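Local atomic coordinates of dihydropyrimidinase (Brevibacillus agri, PDB entry 3SFW), a protein that catalyses the hydrolytic ring opening of dihydropyrimidines, using a pair of zinc ions held in a TIM-barrel amidohydrolase domain. Residues A[139-144]-A[455-460]; A[267-272]-A[346-351]; A[299-304]-A[357-362]. One frame throughout, in Å; residues are numbered along the deposited sequence.

Contacts 2 and 3 are neighbours, their centres about 11 Å apart, and they share one hydrophobic cluster: L268 CD2 reaches L300 CB at 3.5 Å, and L349 CD1 reaches W301 CZ3 at 3.8 Å. Along the chain their segments alternate. Contact 1 stands apart, its centre about 32 Å from that of contact 2 and about 30 Å from that of contact 3; along the chain, both are nested in the loop that contact 1 closes. Across a subunit interface, contacts 1 and 3 do meet: R460 NH2 hydrogen-bonds G357 O of a neighbouring subunit. Toward the zinc site, Y267, in the 267-272 segment of contact 2, packs on the zinc ligand H239.

Contact 1: A[139-144]-A[455-460]; sequences SVVNNE and RSTFAR
V141 and T457 meet methyl to methyl: V141 CG1 lies 3.6 Å from T457 CG2, and the two side chains cross at about a right angle. T457 has OG1 between its backbone N and carbonyl carbon (chi1 51°), which leaves CG2 beside the backbone N as the branch that meets the valine. N142 adds a looser touch at the margin, its OD1 4.3 Å from the same T457 CG2. With only 107 Å² buried, the apolar contact is small.

The polar half of the contact runs through a water. It donates one hydrogen to V141 O at 2.7 Å and another to R455 O, also at 2.7 Å. The angle between these two oxygens at the water is about 117°, compatible with one molecule serving both acceptors through its two hydrogens. V141 O belongs to helix 131-142, where S139 O accepts from both N143 N (2.9 Å) and E144 N (3.0 Å).

Further out, the R455 side chain points into the protein body, where its NH1 bonds S148 OG and F122 O and its NH2 bonds F376 O. S148 lies two positions before K150, the carboxylated lysine that binds both zinc ions. S456 O pairs with T147 OG1, and R455 also has a backbone bond to G145, so the C-terminal tail follows the chain that leaves helix 131-142.

No direct hydrogen bond joins the two segments. V141 O and R455 O are both acceptors and could not pair with each other; the water supplies the donors they lack, while the methyl contact is apolar and without direction. The helix and the tail are therefore joined by one bridging water beside a small apolar contact.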
# COMPACT_ATOMS: atom_id res chain seq x y z
N SER A 139 -1.52 -37.15 16.80
CA SER A 139 -1.72 -38.37 16.00
C SER A 139 -2.57 -38.08 14.79
O SER A 139 -2.47 -38.78 13.79
CB SER A 139 -2.35 -39.48 16.85
OG SER A 139 -3.63 -39.08 17.29
N VAL A 140 -3.41 -37.06 14.86
CA VAL A 140 -4.16 -36.67 13.64
C VAL A 140 -3.19 -36.36 12.51
O VAL A 140 -3.33 -36.88 11.37
CB VAL A 140 -5.11 -35.45 13.88
CG1 VAL A 140 -5.70 -34.92 12.51
CG2 VAL A 140 -6.29 -35.86 14.83
N VAL A 141 -2.21 -35.48 12.80
CA VAL A 141 -1.26 -35.05 11.78
C VAL A 141 -0.29 -36.17 11.38
O VAL A 141 -0.12 -36.48 10.19
CB VAL A 141 -0.50 -33.80 12.27
CG1 VAL A 141 0.68 -33.46 11.34
CG2 VAL A 141 -1.46 -32.61 12.46
N ASN A 142 0.28 -36.84 12.39
CA ASN A 142 1.37 -37.79 12.12
C ASN A 142 0.92 -39.17 11.66
O ASN A 142 1.62 -39.81 10.87
CB ASN A 142 2.24 -37.99 13.38
CG ASN A 142 3.07 -36.76 13.71
OD1 ASN A 142 3.40 -35.94 12.82
ND2 ASN A 142 3.43 -36.62 14.98
N ASN A 143 -0.26 -39.61 12.14
CA ASN A 143 -0.72 -41.00 11.95
C ASN A 143 -1.91 -41.06 11.01
O ASN A 143 -1.98 -41.94 10.17
CB ASN A 143 -1.07 -41.65 13.29
CG ASN A 143 0.15 -41.80 14.19
OD1 ASN A 143 1.28 -41.64 13.73
ND2 ASN A 143 -0.09 -41.98 15.51
N GLU A 144 -2.82 -40.10 11.11
CA GLU A 144 -4.02 -40.17 10.27
C GLU A 144 -3.74 -39.51 8.95
O GLU A 144 -4.48 -39.74 8.00
CB GLU A 144 -5.23 -39.46 10.91
CG GLU A 144 -5.77 -40.12 12.20
CD GLU A 144 -6.23 -41.56 12.00
OE1 GLU A 144 -6.79 -41.89 10.92
OE2 GLU A 144 -5.99 -42.36 12.93
N ARG A 455 -1.62 -37.85 4.00
CA ARG A 455 -0.83 -36.76 3.48
C ARG A 455 0.34 -36.39 4.34
O ARG A 455 0.33 -36.64 5.56
CB ARG A 455 -1.77 -35.56 3.25
CG ARG A 455 -2.87 -35.97 2.23
CD ARG A 455 -3.91 -34.85 1.95
NE ARG A 455 -4.63 -34.47 3.16
CZ ARG A 455 -4.48 -33.30 3.78
NH1 ARG A 455 -5.20 -33.03 4.88
NH2 ARG A 455 -3.62 -32.37 3.28
N SER A 456 1.40 -35.89 3.71
CA SER A 456 2.61 -35.56 4.43
C SER A 456 2.49 -34.21 5.14
O SER A 456 1.60 -33.40 4.82
CB SER A 456 3.81 -35.61 3.46
OG SER A 456 3.65 -34.64 2.46
N THR A 457 3.34 -34.00 6.14
CA THR A 457 3.36 -32.72 6.85
C THR A 457 3.79 -31.62 5.94
O THR A 457 4.40 -31.88 4.89
CB THR A 457 4.25 -32.74 8.10
OG1 THR A 457 5.53 -33.26 7.74
CG2 THR A 457 3.61 -33.68 9.20
N PHE A 458 3.56 -30.38 6.36
CA PHE A 458 3.69 -29.28 5.43
C PHE A 458 5.13 -28.98 5.04
O PHE A 458 6.02 -28.85 5.91
CB PHE A 458 3.08 -28.01 6.04
CG PHE A 458 3.04 -26.87 5.07
CD1 PHE A 458 2.13 -26.89 4.00
CD2 PHE A 458 3.90 -25.81 5.20
CE1 PHE A 458 2.08 -25.82 3.12
CE2 PHE A 458 3.86 -24.74 4.31
CZ PHE A 458 2.98 -24.78 3.27
N ALA A 459 5.33 -28.78 3.74
CA ALA A 459 6.58 -28.23 3.22
C ALA A 459 6.24 -27.12 2.22
O ALA A 459 5.37 -27.29 1.34
CB ALA A 459 7.35 -29.33 2.53
N ARG A 460 6.93 -26.00 2.31
CA ARG A 460 6.65 -24.92 1.35
C ARG A 460 6.94 -25.37 -0.09
O ARG A 460 7.96 -26.03 -0.36
CB ARG A 460 7.45 -23.68 1.71
CG ARG A 460 6.97 -23.03 3.03
CD ARG A 460 7.69 -21.73 3.29
NE ARG A 460 9.11 -21.94 3.51
CZ ARG A 460 9.65 -22.15 4.71
NH1 ARG A 460 8.86 -22.19 5.79
NH2 ARG A 460 10.97 -22.29 4.84
O HOH W 1 1.40 -37.16 8.03

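Contact 2: A[267-272]-A[346-351]; sequences YLVLDI and MTILFS
I348 and L349, which face V269 and L268, ride on a helical turn whose shortest polar bond is S351 N to T347 O at 2.7 Å. The bond one residue earlier, F350 N to M346 O, is 3.0 Å, and the helix widens into a pi-type turn at 349-351. These bonds stay inside one segment; nothing polar crosses to 267-272, and the contact is wholly apolar.

Its tighter half is the leucine pair. L268 CD1 comes against both methyls of L349, 3.9 Å from L349 CD1 and 4.0 Å from L349 CD2, so one branch tip meets a fork. The two side chains cross at about a right angle. L268 holds CG anti to its carbonyl carbon (chi1 -62°) and continues extended, which carries CD1 to the L349 methyls, while CD2 turns to L300 of helix 295-305. L349 CB does not aim straight at its partner, yet both methyls at the end of the chain lie against L268 CD1.

V269 and I348 form the looser half. Here both CB atoms are directed across the gap, yet V269 CG1 and I348 CG2 approach no closer than 4.3 Å. The backbones stay well separated, with the CA atoms of V269 and I348 8.4 Å apart, and only 134 Å² is buried in all.

The contact thus joins the end of helix 265-269, where L270 is the first residue to leave helical geometry, to helix 345-354. W301 of helix 295-305 packs on both leucines, and F364 of helix 361-376 lies against L349. Beyond this, F350 meets F396 of strand 393-403 edge-to-face, and S351 OG bonds H424 N on strand 422-432.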
# COMPACT_ATOMS: atom_id res chain seq x y z
N TYR A 267 -16.42 -17.70 -8.54
CA TYR A 267 -16.02 -16.30 -8.30
C TYR A 267 -15.29 -15.71 -9.50
O TYR A 267 -15.14 -14.52 -9.59
CB TYR A 267 -15.18 -16.17 -7.01
CG TYR A 267 -15.91 -16.75 -5.82
CD1 TYR A 267 -15.44 -17.90 -5.17
CD2 TYR A 267 -17.11 -16.15 -5.37
CE1 TYR A 267 -16.14 -18.47 -4.10
CE2 TYR A 267 -17.79 -16.68 -4.27
CZ TYR A 267 -17.31 -17.84 -3.64
OH TYR A 267 -18.01 -18.34 -2.55
N LEU A 268 -14.86 -16.59 -10.42
CA LEU A 268 -14.19 -16.17 -11.66
C LEU A 268 -15.16 -15.77 -12.78
O LEU A 268 -14.84 -14.89 -13.56
CB LEU A 268 -13.17 -17.22 -12.16
CG LEU A 268 -12.01 -17.48 -11.18
CD1 LEU A 268 -11.22 -18.77 -11.64
CD2 LEU A 268 -11.09 -16.24 -11.11
N VAL A 269 -16.31 -16.44 -12.85
CA VAL A 269 -17.14 -16.39 -14.03
C VAL A 269 -18.59 -16.01 -13.70
O VAL A 269 -19.37 -15.79 -14.64
CB VAL A 269 -17.08 -17.74 -14.85
CG1 VAL A 269 -17.85 -18.91 -14.17
CG2 VAL A 269 -17.61 -17.58 -16.23
N LEU A 270 -18.94 -15.98 -12.42
CA LEU A 270 -20.29 -15.56 -11.99
C LEU A 270 -20.24 -14.34 -11.12
O LEU A 270 -19.20 -14.02 -10.55
CB LEU A 270 -21.03 -16.68 -11.24
CG LEU A 270 -21.22 -18.02 -11.98
CD1 LEU A 270 -21.87 -19.06 -11.04
CD2 LEU A 270 -22.12 -17.86 -13.21
N ASP A 271 -21.33 -13.53 -11.13
CA ASP A 271 -21.32 -12.27 -10.38
C ASP A 271 -22.63 -12.05 -9.64
O ASP A 271 -23.57 -12.81 -9.83
CB ASP A 271 -20.96 -11.08 -11.29
CG ASP A 271 -22.09 -10.68 -12.21
OD1 ASP A 271 -23.01 -9.98 -11.75
OD2 ASP A 271 -22.06 -11.08 -13.37
N ILE A 272 -22.64 -11.05 -8.75
CA ILE A 272 -23.67 -10.87 -7.74
C ILE A 272 -25.04 -10.74 -8.43
O ILE A 272 -26.05 -11.07 -7.85
CB ILE A 272 -23.37 -9.59 -6.93
CG1 ILE A 272 -24.33 -9.44 -5.73
CG2 ILE A 272 -23.35 -8.30 -7.84
CD1 ILE A 272 -23.99 -8.24 -4.83
N MET A 346 -12.36 -27.92 -13.95
CA MET A 346 -11.22 -28.00 -14.88
C MET A 346 -11.57 -27.30 -16.21
O MET A 346 -10.75 -26.52 -16.76
CB MET A 346 -10.85 -29.46 -15.16
CG MET A 346 -10.29 -30.21 -13.95
SD MET A 346 -8.65 -29.65 -13.49
CE MET A 346 -7.66 -30.43 -14.72
N THR A 347 -12.74 -27.64 -16.78
CA THR A 347 -13.10 -27.09 -18.11
C THR A 347 -13.29 -25.57 -18.10
O THR A 347 -12.80 -24.88 -19.01
CB THR A 347 -14.36 -27.75 -18.72
OG1 THR A 347 -14.09 -29.14 -18.94
CG2 THR A 347 -14.65 -27.10 -20.11
N ILE A 348 -13.89 -25.04 -17.04
CA ILE A 348 -14.04 -23.59 -16.93
C ILE A 348 -12.68 -22.89 -16.86
O ILE A 348 -12.47 -21.88 -17.52
CB ILE A 348 -14.93 -23.21 -15.75
CG1 ILE A 348 -16.38 -23.68 -16.08
CG2 ILE A 348 -14.89 -21.71 -15.46
CD1 ILE A 348 -17.35 -23.44 -14.93
N LEU A 349 -11.79 -23.42 -16.05
CA LEU A 349 -10.45 -22.82 -15.94
C LEU A 349 -9.71 -22.88 -17.29
O LEU A 349 -9.04 -21.94 -17.67
CB LEU A 349 -9.62 -23.48 -14.81
CG LEU A 349 -9.80 -22.76 -13.42
CD1 LEU A 349 -9.08 -21.45 -13.39
CD2 LEU A 349 -11.24 -22.47 -13.04
N PHE A 350 -9.88 -23.96 -18.02
CA PHE A 350 -9.22 -24.04 -19.35
C PHE A 350 -9.90 -23.04 -20.30
O PHE A 350 -9.24 -22.27 -21.01
CB PHE A 350 -9.35 -25.45 -19.93
CG PHE A 350 -8.79 -25.56 -21.33
CD1 PHE A 350 -7.40 -25.59 -21.54
CD2 PHE A 350 -9.63 -25.54 -22.41
CE1 PHE A 350 -6.88 -25.64 -22.85
CE2 PHE A 350 -9.12 -25.58 -23.73
CZ PHE A 350 -7.74 -25.62 -23.94
N SER A 351 -11.22 -23.09 -20.36
CA SER A 351 -11.93 -22.36 -21.41
C SER A 351 -11.96 -20.84 -21.14
O SER A 351 -11.84 -20.03 -22.06
CB SER A 351 -13.35 -22.91 -21.56
OG SER A 351 -13.97 -22.38 -22.74

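Contact 3: A[299-304]-A[357-362]; sequences VLWSAL and GKISLN
K358 lies over a face of the W301 indole while I359 comes to the ring's edge, at a Schellman motif in which G357, with positive phi, is the C-prime residue and K358 N bonds G353 O. In a CH-pi contact, K358 CD sits 3.5 Å from the centroid of the W301 five-membered ring and only 6° off its normal. With CG beside its backbone N (chi1 -57°) and the rest of the chain extended, the lysine passes obliquely across the indole, from CB near W301 CE3 (3.8 Å) to CD over the five-membered ring, with NZ 3.7 Å from W301 NE1. Its ammonium group has a further partner in D298, through a long, weak ion pair.

Near the ring plane, I359 CD1 approaches W301 CZ3 at 4.3 Å. Replacing W301 by an alanine would probably leave the K358 methylenes without a surface to lie on and I359 CD1 without its neighbour.

S360 is the N-cap of helix 361-376, its OG bonding Q363 N, so 357-360 connects this helix to helix 345-354, and K358 and I359 pack the connection on helix 295-305. One turn beyond the tryptophan, L304 CB rests 4.0 Å from I359 CG2.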
# COMPACT_ATOMS: atom_id res chain seq x y z
N VAL A 299 -9.57 -9.12 -11.05
CA VAL A 299 -8.57 -9.07 -9.98
C VAL A 299 -8.18 -10.50 -9.54
O VAL A 299 -7.00 -10.79 -9.34
CB VAL A 299 -9.06 -8.24 -8.79
CG1 VAL A 299 -7.93 -8.14 -7.69
CG2 VAL A 299 -9.43 -6.78 -9.24
N LEU A 300 -9.17 -11.39 -9.42
CA LEU A 300 -8.85 -12.84 -9.16
C LEU A 300 -8.00 -13.50 -10.27
O LEU A 300 -7.00 -14.20 -10.00
CB LEU A 300 -10.14 -13.65 -8.94
CG LEU A 300 -10.98 -13.20 -7.75
CD1 LEU A 300 -12.32 -13.93 -7.80
CD2 LEU A 300 -10.29 -13.47 -6.39
N TRP A 301 -8.36 -13.24 -11.53
CA TRP A 301 -7.61 -13.81 -12.63
C TRP A 301 -6.19 -13.27 -12.61
O TRP A 301 -5.26 -14.04 -12.79
CB TRP A 301 -8.24 -13.44 -14.00
CG TRP A 301 -9.48 -14.30 -14.40
CD1 TRP A 301 -10.76 -13.84 -14.66
CD2 TRP A 301 -9.49 -15.68 -14.67
NE1 TRP A 301 -11.57 -14.89 -15.06
CE2 TRP A 301 -10.80 -16.04 -15.06
CE3 TRP A 301 -8.50 -16.69 -14.63
CZ2 TRP A 301 -11.14 -17.33 -15.44
CZ3 TRP A 301 -8.86 -17.97 -14.96
CH2 TRP A 301 -10.15 -18.28 -15.38
N SER A 302 -6.05 -11.97 -12.39
CA SER A 302 -4.69 -11.34 -12.27
C SER A 302 -3.88 -12.01 -11.17
O SER A 302 -2.67 -12.20 -11.29
CB SER A 302 -4.82 -9.86 -11.93
OG SER A 302 -5.23 -9.13 -13.06
N ALA A 303 -4.54 -12.31 -10.05
CA ALA A 303 -3.83 -12.85 -8.89
C ALA A 303 -3.36 -14.27 -9.21
O ALA A 303 -2.27 -14.67 -8.79
CB ALA A 303 -4.79 -12.85 -7.63
N LEU A 304 -4.19 -15.04 -9.92
CA LEU A 304 -3.73 -16.38 -10.39
C LEU A 304 -2.55 -16.25 -11.38
O LEU A 304 -1.54 -16.94 -11.24
CB LEU A 304 -4.90 -17.14 -11.08
CG LEU A 304 -6.01 -17.56 -10.09
CD1 LEU A 304 -7.21 -18.08 -10.93
CD2 LEU A 304 -5.53 -18.73 -9.17
N GLY A 357 -6.27 -16.27 -22.50
CA GLY A 357 -4.98 -15.68 -22.18
C GLY A 357 -4.86 -15.13 -20.78
O GLY A 357 -3.93 -14.37 -20.46
N LYS A 358 -5.78 -15.53 -19.89
CA LYS A 358 -5.69 -15.07 -18.51
C LYS A 358 -4.66 -15.78 -17.68
O LYS A 358 -4.08 -15.18 -16.77
CB LYS A 358 -7.05 -15.13 -17.82
CG LYS A 358 -8.04 -14.29 -18.62
CD LYS A 358 -9.36 -14.07 -17.97
CE LYS A 358 -10.26 -13.19 -18.88
NZ LYS A 358 -11.65 -13.04 -18.30
N ILE A 359 -4.43 -17.05 -17.98
CA ILE A 359 -3.36 -17.82 -17.36
C ILE A 359 -2.76 -18.67 -18.49
O ILE A 359 -3.46 -18.92 -19.47
CB ILE A 359 -3.90 -18.80 -16.27
CG1 ILE A 359 -5.14 -19.56 -16.79
CG2 ILE A 359 -4.32 -18.04 -14.97
CD1 ILE A 359 -5.60 -20.69 -15.75
N SER A 360 -1.54 -19.20 -18.31
CA SER A 360 -0.97 -20.11 -19.32
C SER A 360 -1.48 -21.55 -19.15
O SER A 360 -2.02 -21.90 -18.10
CB SER A 360 0.55 -20.10 -19.30
OG SER A 360 1.05 -20.71 -18.13
N LEU A 361 -1.28 -22.39 -20.17
CA LEU A 361 -1.69 -23.78 -20.05
C LEU A 361 -0.88 -24.45 -18.93
O LEU A 361 -1.41 -25.27 -18.18
CB LEU A 361 -1.46 -24.52 -21.38
CG LEU A 361 -1.88 -25.99 -21.40
CD1 LEU A 361 -3.31 -26.15 -20.94
CD2 LEU A 361 -1.71 -26.55 -22.80
N ASN A 362 0.42 -24.09 -18.76
CA ASN A 362 1.19 -24.69 -17.66
C ASN A 362 0.67 -24.20 -16.31
O ASN A 362 0.54 -25.00 -15.36
CB ASN A 362 2.70 -24.37 -17.76
CG ASN A 362 3.36 -25.00 -18.98
OD1 ASN A 362 3.41 -26.26 -19.14
ND2 ASN A 362 3.80 -24.14 -19.88